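Local coordinates for protein NADPH-dependent aldehyde reductase YqhD (Escherichia coli, PDB 4QGS) that reduces a broad range of short-chain aldehydes to the corresponding alcohols with NADPH, using one catalytic zinc ion per subunit, at residues 112-121 against 137-145. Numbering follows the deposited sequence.
Sequences TKFIAAAANY and EIKSAIPMG
Met144 lays its thioether across helix 106-119 at Thr112 and Lys113, SD resting 3.8 Å from CA of Lys113 and CE meeting the methyl CG2 of Thr112. The chain can reach both because CG sits between the backbone N and the carbonyl carbon (chi1 63°) and a bend at chi3 swings CE toward the threonine. Thr112 offers that methyl while its OG1 is turned back to the helix, hydrogen-bonded to Val108 O. One turn on, Ala116 and Ala117 let the incoming chain draw close: Ile142 N donates to Ala116 O (2.9 Å, 159° at the hydrogen), approaching from above the carbonyl plane, and CA of Ala141 lies against the same oxygen. This is the helix-to-strand return of a beta-alpha-beta crossover in the Rossmann-like, dinucleotide-binding domain of iron-containing alcohol dehydrogenases, linking parallel neighbours 99-104 and 144-148 across helix 106-119. Lys113 extends away from Met144 toward the cofactor site, where NZ hydrogen-bonds to Gly160 O, Gly160 being an NADP(+)-binding residue. CD1 of Ile142 presses tightly on CB of Ala119 (3.5 Å), and its CG1 touches OD1 of Asn120. ND2 of Asn120 makes a weak hydrogen bond to Ser140 OG (3.3 Å) and another weak one to a water that donates to Ala141 O. With an alanine here, Ser140 OG would probably lose this donor and the water its hydrogen bond to the side chain. Earlier in the loop, Ile138 directs CD1 onto CB of Ala117 (3.6 Å), while its CG1 meets the Tyr121 ring at the edge, near CE2 and OH. A second water, in the ring plane, joins Tyr121 OH (2.6 Å from the water oxygen) to the backbone N of Glu137.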
loop_
_atom_site.group_PDB
_atom_site.type_symbol
_atom_site.label_atom_id
_atom_site.label_comp_id
_atom_site.label_asym_id
_atom_site.label_seq_id
_atom_site.Cartn_x
_atom_site.Cartn_y
_atom_site.Cartn_z
ATOM N N THR A 112 -2.067 -14.362 -1.311
ATOM C CA THR A 112 -3.295 -15.128 -1.424
ATOM C C THR A 112 -3.974 -14.845 -2.764
ATOM O O THR A 112 -4.575 -15.736 -3.367
ATOM C CB THR A 112 -4.232 -14.828 -0.238
ATOM O OG1 THR A 112 -3.549 -15.175 0.978
ATOM C CG2 THR A 112 -5.512 -15.639 -0.347
ATOM N N LYS A 113 -3.848 -13.615 -3.249
ATOM C CA LYS A 113 -4.377 -13.273 -4.566
ATOM C C LYS A 113 -3.726 -14.159 -5.616
ATOM O O LYS A 113 -4.381 -14.658 -6.536
ATOM C CB LYS A 113 -4.139 -11.798 -4.889
ATOM C CG LYS A 113 -5.024 -10.827 -4.119
ATOM C CD LYS A 113 -4.831 -9.396 -4.604
ATOM C CE LYS A 113 -5.706 -8.419 -3.842
ATOM N NZ LYS A 113 -5.558 -7.027 -4.354
ATOM N N PHE A 114 -2.428 -14.365 -5.464
ATOM C CA PHE A 114 -1.702 -15.190 -6.410
ATOM C C PHE A 114 -2.168 -16.640 -6.336
ATOM O O PHE A 114 -2.384 -17.278 -7.362
ATOM C CB PHE A 114 -0.202 -15.096 -6.151
ATOM C CG PHE A 114 0.608 -15.992 -7.019
ATOM C CD1 PHE A 114 0.789 -15.703 -8.364
ATOM C CD2 PHE A 114 1.186 -17.132 -6.499
ATOM C CE1 PHE A 114 1.538 -16.537 -9.170
ATOM C CE2 PHE A 114 1.937 -17.958 -7.294
ATOM C CZ PHE A 114 2.110 -17.667 -8.634
ATOM N N ILE A 115 -2.332 -17.154 -5.118
ATOM C CA ILE A 115 -2.820 -18.516 -4.935
ATOM C C ILE A 115 -4.182 -18.714 -5.608
ATOM O O ILE A 115 -4.397 -19.704 -6.304
ATOM C CB ILE A 115 -2.920 -18.875 -3.436
ATOM C CG1 ILE A 115 -1.539 -18.836 -2.793
ATOM C CG2 ILE A 115 -3.540 -20.248 -3.254
ATOM C CD1 ILE A 115 -1.566 -18.868 -1.259
ATOM N N ALA A 116 -5.083 -17.754 -5.424
ATOM C CA ALA A 116 -6.428 -17.826 -5.991
ATOM C C ALA A 116 -6.418 -17.928 -7.519
ATOM O O ALA A 116 -7.209 -18.664 -8.111
ATOM C CB ALA A 116 -7.239 -16.614 -5.559
ATOM N N ALA A 117 -5.529 -17.177 -8.157
ATOM C CA ALA A 117 -5.467 -17.164 -9.613
ATOM C C ALA A 117 -4.703 -18.368 -10.133
ATOM O O ALA A 117 -5.142 -19.046 -11.066
ATOM C CB ALA A 117 -4.826 -15.884 -10.104
ATOM N N ALA A 118 -3.553 -18.628 -9.521
ATOM C CA ALA A 118 -2.717 -19.750 -9.916
ATOM C C ALA A 118 -3.498 -21.055 -9.891
ATOM O O ALA A 118 -3.269 -21.941 -10.717
ATOM C CB ALA A 118 -1.493 -19.849 -9.008
ATOM N N ALA A 119 -4.429 -21.161 -8.949
ATOM C CA ALA A 119 -5.137 -22.408 -8.718
ATOM C C ALA A 119 -6.064 -22.801 -9.863
ATOM O O ALA A 119 -6.220 -23.977 -10.149
ATOM C CB ALA A 119 -5.905 -22.317 -7.416
ATOM N N ASN A 120 -6.679 -21.814 -10.507
ATOM C CA ASN A 120 -7.465 -22.085 -11.711
ATOM C C ASN A 120 -6.714 -21.807 -13.008
ATOM O O ASN A 120 -7.303 -21.824 -14.101
ATOM C CB ASN A 120 -8.795 -21.297 -11.745
ATOM C CG ASN A 120 -9.548 -21.336 -10.440
ATOM O OD1 ASN A 120 -9.366 -22.247 -9.630
ATOM N ND2 ASN A 120 -10.430 -20.365 -10.247
ATOM N N TYR A 121 -5.415 -21.554 -12.903
ATOM C CA TYR A 121 -4.580 -21.554 -14.101
ATOM C C TYR A 121 -4.471 -23.018 -14.507
ATOM O O TYR A 121 -4.453 -23.899 -13.638
ATOM C CB TYR A 121 -3.201 -20.945 -13.849
ATOM C CG TYR A 121 -3.067 -19.525 -14.376
ATOM C CD1 TYR A 121 -2.153 -19.195 -15.376
ATOM C CD2 TYR A 121 -3.898 -18.525 -13.895
ATOM C CE1 TYR A 121 -2.060 -17.899 -15.852
ATOM C CE2 TYR A 121 -3.823 -17.233 -14.362
ATOM C CZ TYR A 121 -2.898 -16.924 -15.344
ATOM O OH TYR A 121 -2.827 -15.629 -15.795
ATOM N N GLU A 137 -4.165 -11.967 -18.115
ATOM C CA GLU A 137 -4.745 -13.157 -18.724
ATOM C C GLU A 137 -5.526 -14.028 -17.740
ATOM O O GLU A 137 -5.944 -15.132 -18.081
ATOM C CB GLU A 137 -3.642 -13.990 -19.387
ATOM C CG GLU A 137 -2.863 -13.245 -20.467
ATOM C CD GLU A 137 -3.761 -12.707 -21.570
ATOM O OE1 GLU A 137 -4.809 -13.330 -21.841
ATOM O OE2 GLU A 137 -3.419 -11.667 -22.173
ATOM N N ILE A 138 -5.717 -13.540 -16.520
ATOM C CA ILE A 138 -6.503 -14.278 -15.541
ATOM C C ILE A 138 -7.985 -14.234 -15.924
ATOM O O ILE A 138 -8.565 -13.160 -16.084
ATOM C CB ILE A 138 -6.292 -13.718 -14.117
ATOM C CG1 ILE A 138 -4.845 -13.959 -13.667
ATOM C CG2 ILE A 138 -7.269 -14.357 -13.133
ATOM C CD1 ILE A 138 -4.412 -13.142 -12.455
ATOM N N LYS A 139 -8.583 -15.412 -16.091
ATOM C CA LYS A 139 -9.991 -15.531 -16.477
ATOM C C LYS A 139 -10.883 -15.842 -15.283
ATOM O O LYS A 139 -12.086 -15.582 -15.302
ATOM C CB LYS A 139 -10.178 -16.625 -17.537
ATOM C CG LYS A 139 -10.071 -16.150 -18.974
ATOM C CD LYS A 139 -8.668 -15.719 -19.311
ATOM C CE LYS A 139 -8.556 -15.231 -20.740
ATOM N NZ LYS A 139 -7.169 -14.804 -21.053
ATOM N N SER A 140 -10.287 -16.423 -14.252
ATOM C CA SER A 140 -11.038 -16.860 -13.089
ATOM C C SER A 140 -10.092 -17.073 -11.929
ATOM O O SER A 140 -8.893 -17.273 -12.119
ATOM C CB SER A 140 -11.791 -18.157 -13.374
ATOM O OG SER A 140 -10.895 -19.257 -13.356
ATOM N N ALA A 141 -10.641 -17.050 -10.724
ATOM C CA ALA A 141 -9.841 -17.283 -9.537
ATOM C C ALA A 141 -10.708 -17.918 -8.463
ATOM O O ALA A 141 -11.935 -17.747 -8.463
ATOM C CB ALA A 141 -9.229 -15.986 -9.041
ATOM N N ILE A 142 -10.079 -18.669 -7.570
ATOM C CA ILE A 142 -10.765 -19.151 -6.381
ATOM C C ILE A 142 -11.263 -17.947 -5.599
ATOM O O ILE A 142 -10.516 -16.990 -5.393
ATOM C CB ILE A 142 -9.852 -20.005 -5.508
ATOM C CG1 ILE A 142 -9.399 -21.233 -6.287
ATOM C CG2 ILE A 142 -10.552 -20.420 -4.201
ATOM C CD1 ILE A 142 -8.752 -22.250 -5.434
ATOM N N PRO A 143 -12.538 -17.974 -5.192
ATOM C CA PRO A 143 -13.085 -16.857 -4.426
ATOM C C PRO A 143 -12.260 -16.630 -3.170
ATOM O O PRO A 143 -11.796 -17.598 -2.563
ATOM C CB PRO A 143 -14.502 -17.324 -4.085
ATOM C CG PRO A 143 -14.842 -18.278 -5.187
ATOM C CD PRO A 143 -13.560 -19.002 -5.467
ATOM N N MET A 144 -12.049 -15.375 -2.801
ATOM C CA MET A 144 -11.274 -15.104 -1.599
ATOM C C MET A 144 -11.784 -13.868 -0.884
ATOM O O MET A 144 -12.342 -12.965 -1.499
ATOM C CB MET A 144 -9.779 -14.958 -1.932
ATOM C CG MET A 144 -9.442 -13.802 -2.852
ATOM S SD MET A 144 -7.682 -13.365 -2.746
ATOM C CE MET A 144 -7.632 -12.727 -1.069
ATOM N N GLY A 145 -11.612 -13.856 0.434
ATOM C CA GLY A 145 -11.925 -12.699 1.245
ATOM C C GLY A 145 -10.724 -12.450 2.136
ATOM O O GLY A 145 -9.729 -13.186 2.077
HETATM O O HOH W 1 -13.486 -20.353 -9.286
HETATM O O HOH W 2 -2.372 -13.192 -16.440
#